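Local coordinates for protein polyisoprenyl-teichoic acid--peptidoglycan teichoic acid transferase TagV (Bacillus subtilis, PDB 6UF3) that acts as a cell-envelope enzyme of the LytR-CpsA-Psr family, built round a mixed beta-sheet with helices packed against it, at residues L9-E14 / D74-T79; K22-S27 / K61-A66. One frame throughout, in Å; residues are numbered along the deposited sequence.

Interaction 1 (L9-E14 / D74-T79)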
loop_
_atom_site.group_PDB
_atom_site.type_symbol
_atom_site.label_atom_id
_atom_site.label_comp_id
_atom_site.label_asym_id
_atom_site.label_seq_id
_atom_site.Cartn_x
_atom_site.Cartn_y
_atom_site.Cartn_z
ATOM N N LEU A 9 1.446 -5.214 4.999
ATOM C CA LEU A 9 2.101 -4.552 3.876
ATOM C C LEU A 9 1.280 -4.801 2.617
ATOM O O LEU A 9 1.036 -5.957 2.245
ATOM C CB LEU A 9 3.535 -5.060 3.674
ATOM C CG LEU A 9 4.228 -4.568 2.383
ATOM C CD1 LEU A 9 4.408 -3.043 2.360
ATOM C CD2 LEU A 9 5.604 -5.263 2.181
ATOM N N PHE A 10 0.874 -3.719 1.964
ATOM C CA PHE A 10 0.174 -3.752 0.690
ATOM C C PHE A 10 1.174 -3.450 -0.416
ATOM O O PHE A 10 1.826 -2.404 -0.399
ATOM C CB PHE A 10 -0.955 -2.716 0.663
ATOM C CG PHE A 10 -2.084 -3.010 1.616
ATOM C CD1 PHE A 10 -2.040 -2.547 2.925
ATOM C CD2 PHE A 10 -3.194 -3.727 1.194
ATOM C CE1 PHE A 10 -3.083 -2.809 3.806
ATOM C CE2 PHE A 10 -4.228 -4.001 2.069
ATOM C CZ PHE A 10 -4.173 -3.530 3.372
ATOM N N MET A 11 1.293 -4.372 -1.367
ATOM C CA MET A 11 2.204 -4.264 -2.502
ATOM C C MET A 11 1.375 -4.194 -3.776
ATOM O O MET A 11 0.540 -5.073 -4.027
ATOM C CB MET A 11 3.164 -5.458 -2.540
ATOM C CG MET A 11 4.172 -5.453 -1.401
ATOM S SD MET A 11 4.974 -7.068 -1.161
ATOM C CE MET A 11 3.698 -7.934 -0.239
ATOM N N GLY A 12 1.572 -3.131 -4.551
ATOM C CA GLY A 12 1.018 -3.024 -5.887
ATOM C C GLY A 12 2.126 -3.198 -6.918
ATOM O O GLY A 12 3.152 -2.521 -6.846
ATOM N N ILE A 13 1.906 -4.130 -7.851
ATOM C CA ILE A 13 2.897 -4.462 -8.870
ATOM C C ILE A 13 2.225 -4.529 -10.237
ATOM O O ILE A 13 1.002 -4.564 -10.358
ATOM C CB ILE A 13 3.616 -5.789 -8.566
ATOM C CG1 ILE A 13 2.637 -6.952 -8.687
ATOM C CG2 ILE A 13 4.247 -5.765 -7.177
ATOM C CD1 ILE A 13 3.305 -8.290 -8.537
ATOM N N GLU A 14 3.050 -4.528 -11.281
ATOM C CA GLU A 14 2.561 -4.748 -12.637
ATOM C C GLU A 14 2.714 -6.210 -13.042
ATOM O O GLU A 14 1.728 -6.871 -13.388
ATOM C CB GLU A 14 3.293 -3.835 -13.634
ATOM C CG GLU A 14 2.862 -4.053 -15.079
ATOM C CD GLU A 14 3.388 -2.991 -16.033
ATOM O OE1 GLU A 14 4.021 -2.018 -15.570
ATOM O OE2 GLU A 14 3.160 -3.135 -17.255
ATOM N N ASP A 74 8.817 -12.063 -0.565
ATOM C CA ASP A 74 9.589 -12.313 0.651
ATOM C C ASP A 74 10.695 -11.276 0.820
ATOM O O ASP A 74 10.936 -10.777 1.930
ATOM C CB ASP A 74 10.201 -13.719 0.619
ATOM C CG ASP A 74 9.167 -14.832 0.722
ATOM O OD1 ASP A 74 7.973 -14.552 0.978
ATOM O OD2 ASP A 74 9.564 -16.006 0.550
ATOM N N GLU A 75 11.386 -10.945 -0.274
ATOM C CA GLU A 75 12.441 -9.937 -0.191
ATOM C C GLU A 75 11.862 -8.555 0.091
ATOM O O GLU A 75 12.416 -7.800 0.898
ATOM C CB GLU A 75 13.280 -9.958 -1.474
ATOM C CG GLU A 75 14.436 -8.982 -1.505
ATOM C CD GLU A 75 15.514 -9.266 -0.469
ATOM O OE1 GLU A 75 15.625 -10.406 0.005
ATOM O OE2 GLU A 75 16.265 -8.332 -0.125
ATOM N N THR A 76 10.721 -8.217 -0.525
ATOM C CA THR A 76 10.112 -6.921 -0.232
ATOM C C THR A 76 9.679 -6.827 1.228
ATOM O O THR A 76 9.935 -5.820 1.899
ATOM C CB THR A 76 8.906 -6.676 -1.146
ATOM O OG1 THR A 76 9.352 -6.615 -2.499
ATOM C CG2 THR A 76 8.264 -5.350 -0.809
ATOM N N VAL A 77 9.011 -7.871 1.734
ATOM C CA VAL A 77 8.563 -7.880 3.125
ATOM C C VAL A 77 9.743 -7.695 4.066
ATOM O O VAL A 77 9.702 -6.868 4.984
ATOM C CB VAL A 77 7.795 -9.171 3.448
ATOM C CG1 VAL A 77 7.614 -9.298 4.964
ATOM C CG2 VAL A 77 6.418 -9.163 2.751
ATOM N N GLU A 78 10.815 -8.450 3.849
ATOM C CA GLU A 78 11.948 -8.357 4.762
ATOM C C GLU A 78 12.660 -7.014 4.639
ATOM O O GLU A 78 13.161 -6.475 5.634
ATOM C CB GLU A 78 12.921 -9.505 4.500
ATOM C CG GLU A 78 13.666 -9.945 5.735
ATOM C CD GLU A 78 14.795 -10.922 5.426
ATOM O OE1 GLU A 78 14.976 -11.278 4.243
ATOM O OE2 GLU A 78 15.498 -11.325 6.373
ATOM N N THR A 79 12.730 -6.461 3.427
ATOM C CA THR A 79 13.348 -5.153 3.258
ATOM C C THR A 79 12.545 -4.068 3.974
ATOM O O THR A 79 13.126 -3.186 4.620
ATOM C CB THR A 79 13.508 -4.838 1.768
ATOM O OG1 THR A 79 14.378 -5.813 1.180
ATOM C CG2 THR A 79 14.119 -3.444 1.568
#

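Interaction 2 (K22-S27 / K61-A66)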
loop_
_atom_site.group_PDB
_atom_site.type_symbol
_atom_site.label_atom_id
_atom_site.label_comp_id
_atom_site.label_asym_id
_atom_site.label_seq_id
_atom_site.Cartn_x
_atom_site.Cartn_y
_atom_site.Cartn_z
ATOM N N LYS A 22 11.033 -11.483 -10.735
ATOM C CA LYS A 22 9.769 -10.778 -10.554
ATOM C C LYS A 22 9.926 -9.326 -11.000
ATOM O O LYS A 22 11.032 -8.849 -11.262
ATOM C CB LYS A 22 9.296 -10.832 -9.092
ATOM C CG LYS A 22 9.505 -12.170 -8.397
ATOM C CD LYS A 22 8.188 -12.893 -8.155
ATOM C CE LYS A 22 8.417 -14.376 -7.883
ATOM N NZ LYS A 22 7.164 -15.171 -8.003
ATOM N N GLY A 23 8.791 -8.608 -11.080
ATOM C CA GLY A 23 8.820 -7.209 -11.461
ATOM C C GLY A 23 9.091 -6.290 -10.277
ATOM O O GLY A 23 9.061 -6.706 -9.123
ATOM N N ARG A 24 9.369 -5.024 -10.580
ATOM C CA ARG A 24 9.497 -4.033 -9.513
ATOM C C ARG A 24 8.126 -3.686 -8.945
ATOM O O ARG A 24 7.115 -3.695 -9.651
ATOM C CB ARG A 24 10.178 -2.767 -10.031
ATOM C CG ARG A 24 11.579 -3.009 -10.574
ATOM C CD ARG A 24 12.091 -1.809 -11.354
ATOM N NE ARG A 24 12.747 -0.846 -10.478
ATOM C CZ ARG A 24 14.055 -0.815 -10.249
ATOM N NH1 ARG A 24 14.855 -1.696 -10.840
ATOM N NH2 ARG A 24 14.563 0.098 -9.431
ATOM N N SER A 25 8.092 -3.387 -7.652
ATOM C CA SER A 25 6.847 -2.943 -7.052
ATOM C C SER A 25 6.613 -1.476 -7.394
ATOM O O SER A 25 7.552 -0.700 -7.585
ATOM C CB SER A 25 6.859 -3.161 -5.536
ATOM O OG SER A 25 7.929 -2.467 -4.921
ATOM N N ASP A 26 5.346 -1.113 -7.537
ATOM C CA ASP A 26 4.998 0.274 -7.796
ATOM C C ASP A 26 4.411 0.959 -6.579
ATOM O O ASP A 26 4.566 2.174 -6.426
ATOM C CB ASP A 26 4.002 0.370 -8.960
ATOM C CG ASP A 26 4.584 -0.126 -10.270
ATOM O OD1 ASP A 26 4.026 -1.087 -10.842
ATOM O OD2 ASP A 26 5.603 0.443 -10.722
ATOM N N SER A 27 3.769 0.201 -5.701
ATOM C CA SER A 27 3.079 0.777 -4.553
ATOM C C SER A 27 3.449 -0.021 -3.316
ATOM O O SER A 27 3.407 -1.255 -3.346
ATOM C CB SER A 27 1.559 0.768 -4.781
ATOM O OG SER A 27 0.876 1.342 -3.675
ATOM N N LYS A 61 23.281 0.301 -1.364
ATOM C CA LYS A 61 21.863 0.614 -1.295
ATOM C C LYS A 61 21.278 0.789 -2.689
ATOM O O LYS A 61 21.954 1.213 -3.627
ATOM C CB LYS A 61 21.643 1.890 -0.485
ATOM C CG LYS A 61 21.896 1.742 0.997
ATOM C CD LYS A 61 21.876 3.106 1.668
ATOM C CE LYS A 61 21.880 2.980 3.176
ATOM N NZ LYS A 61 22.018 4.327 3.808
ATOM N N THR A 62 19.993 0.483 -2.815
ATOM C CA THR A 62 19.298 0.650 -4.076
ATOM C C THR A 62 17.885 1.118 -3.771
ATOM O O THR A 62 17.537 1.378 -2.620
ATOM C CB THR A 62 19.339 -0.648 -4.894
ATOM O OG1 THR A 62 18.866 -0.397 -6.220
ATOM C CG2 THR A 62 18.518 -1.729 -4.234
ATOM N N LYS A 63 17.073 1.255 -4.813
ATOM C CA LYS A 63 15.700 1.700 -4.612
ATOM C C LYS A 63 14.865 0.567 -4.034
ATOM O O LYS A 63 15.039 -0.589 -4.401
ATOM C CB LYS A 63 15.094 2.165 -5.930
ATOM C CG LYS A 63 15.828 3.275 -6.597
ATOM C CD LYS A 63 15.140 3.638 -7.888
ATOM C CE LYS A 63 15.963 4.619 -8.666
ATOM N NZ LYS A 63 15.156 5.305 -9.704
ATOM N N ILE A 64 13.936 0.903 -3.132
ATOM C CA ILE A 64 13.199 -0.162 -2.459
ATOM C C ILE A 64 12.328 -0.938 -3.447
ATOM O O ILE A 64 12.065 -2.131 -3.247
ATOM C CB ILE A 64 12.378 0.398 -1.281
ATOM C CG1 ILE A 64 11.850 -0.753 -0.422
ATOM C CG2 ILE A 64 11.250 1.318 -1.767
ATOM C CD1 ILE A 64 11.358 -0.322 0.960
ATOM N N ASN A 65 11.910 -0.306 -4.546
ATOM C CA ASN A 65 11.042 -1.011 -5.488
ATOM C C ASN A 65 11.764 -2.146 -6.200
ATOM O O ASN A 65 11.102 -3.030 -6.758
ATOM C CB ASN A 65 10.430 -0.034 -6.500
ATOM C CG ASN A 65 11.443 0.557 -7.452
ATOM O OD1 ASN A 65 12.650 0.393 -7.290
ATOM N ND2 ASN A 65 10.949 1.261 -8.458
ATOM N N ALA A 66 13.099 -2.164 -6.169
ATOM C CA ALA A 66 13.824 -3.283 -6.761
ATOM C C ALA A 66 13.752 -4.541 -5.906
ATOM O O ALA A 66 14.062 -5.626 -6.414
ATOM C CB ALA A 66 15.287 -2.902 -7.003
HETATM O O HOH W 1 9.929 -3.905 -3.643
HETATM O O HOH W 2 8.143 1.054 -9.590
#

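Interaction 1 (L9-E14 / D74-T79)
Leu9 and Met11 of strand 6-13 press against Thr76 and Val77 of helix 72-84, part of the helix-on-sheet packing in this alpha/beta fold. The axes of strand 9-13 and helix 74-79 come within 10.2 Å, with the helix running at 133° to the strand. Leu9 and Met11, two residues apart, project from the same face of the strand, whereas Phe10 between them turns to the other face, where it meets Val31 and Val92. Thr76 CG2 and Val77 CG2 receive this pair. Leu9 comes up nearly at right angles to Thr76 and slides past Val77 in the opposite sense. Its CD2 makes the contact, 4.0 Å from Thr76 CG2 and 4.0 Å from Val77 CG2. Met11 instead runs alongside Thr76, the two side chains pointing in opposite directions, and its SD rests 3.7 Å from Thr76 CG2. A bend at the end of the thioether (chi3 -80°) carries CE toward the other helix residue, 4.2 Å from Val77 CG2. The bent thioether thus lets Met11 touch both helix residues, SD on Thr76 and CE on Val77. Threonine suits its place because it has two characters: with OG1 beside its own backbone N (chi1 -63°), the hydroxyl turns back along the helix in a weak bond to Gly72 O, and CG2 is presented to the apolar sheet. Leu28 touches both Met11 and Thr76, extending this buried layer onto strand 25-34. One turn on, Thr79 OG1 donates to Glu75 O at 2.8 Å and also bonds Ala54 N; Thr79 N reaches the same Glu75 O from the opposite face of its carbonyl plane.

Interaction 2 (K22-S27 / K61-A66)
Ser25 and Asn65 form the tight part of this contact, joined by a backbone bond and by side-chain atoms packed against it. Ser25 N donates to Asn65 O at 3.2 Å, in the carbonyl plane and on a lone pair, and Arg24 CA brings its hydrogen to the same oxygen. Packing is close enough that Asn65 CB lies 3.1 Å from Ser25 O. Water fills in where direct bonds stop: one molecule links Ser25 OG to Ile64 O, and another donates to Ser25 O and Asp26 OD2 while accepting from Asn65 ND2. An amide suits this position, since its other end, OD1, can accept from Arg24.

The bond to Arg24 belongs to the looser, exposed side. Arg24 NH2 reaches Asn65 OD1 at 2.9 Å, but the bond is weak, bent to 126°, with the guanidinium and amide planes 85° apart. Ala66 CB lies over one guanidinium face, offset toward its rim, and Lys63 CD comes to the edge while its ammonium pairs with Asp48. Ala66 N bonds Lys63 O at 3.1 Å, closing residues 63-66 into a type I beta-turn, docked where strand 25-34 begins, beside the classic beta bulge of Asp26 and Ser27 opposite Gly12.

How the interactions relate
The centres of interactions 1 and 2 lie about 8 Å apart, and the two meet through neighbouring antiparallel strands of the central sheet. Gly12 is the joint: its O is 2.7 Å from Asp26 N and its N is 2.9 Å from Ser27 O, both probable hydrogen bonds. Just beyond, Ile13 CG2 packs 3.8 Å from Ser25 CA. The second segments are linked too, because strand 62-63 leads on to helix 72-84, against whose Thr79 and Val80 the side chain of Ile64 rests. Along the chain, interaction 2 is nested within the loop that interaction 1 closes, the former partly buried and the latter a mainly apolar, buried contact.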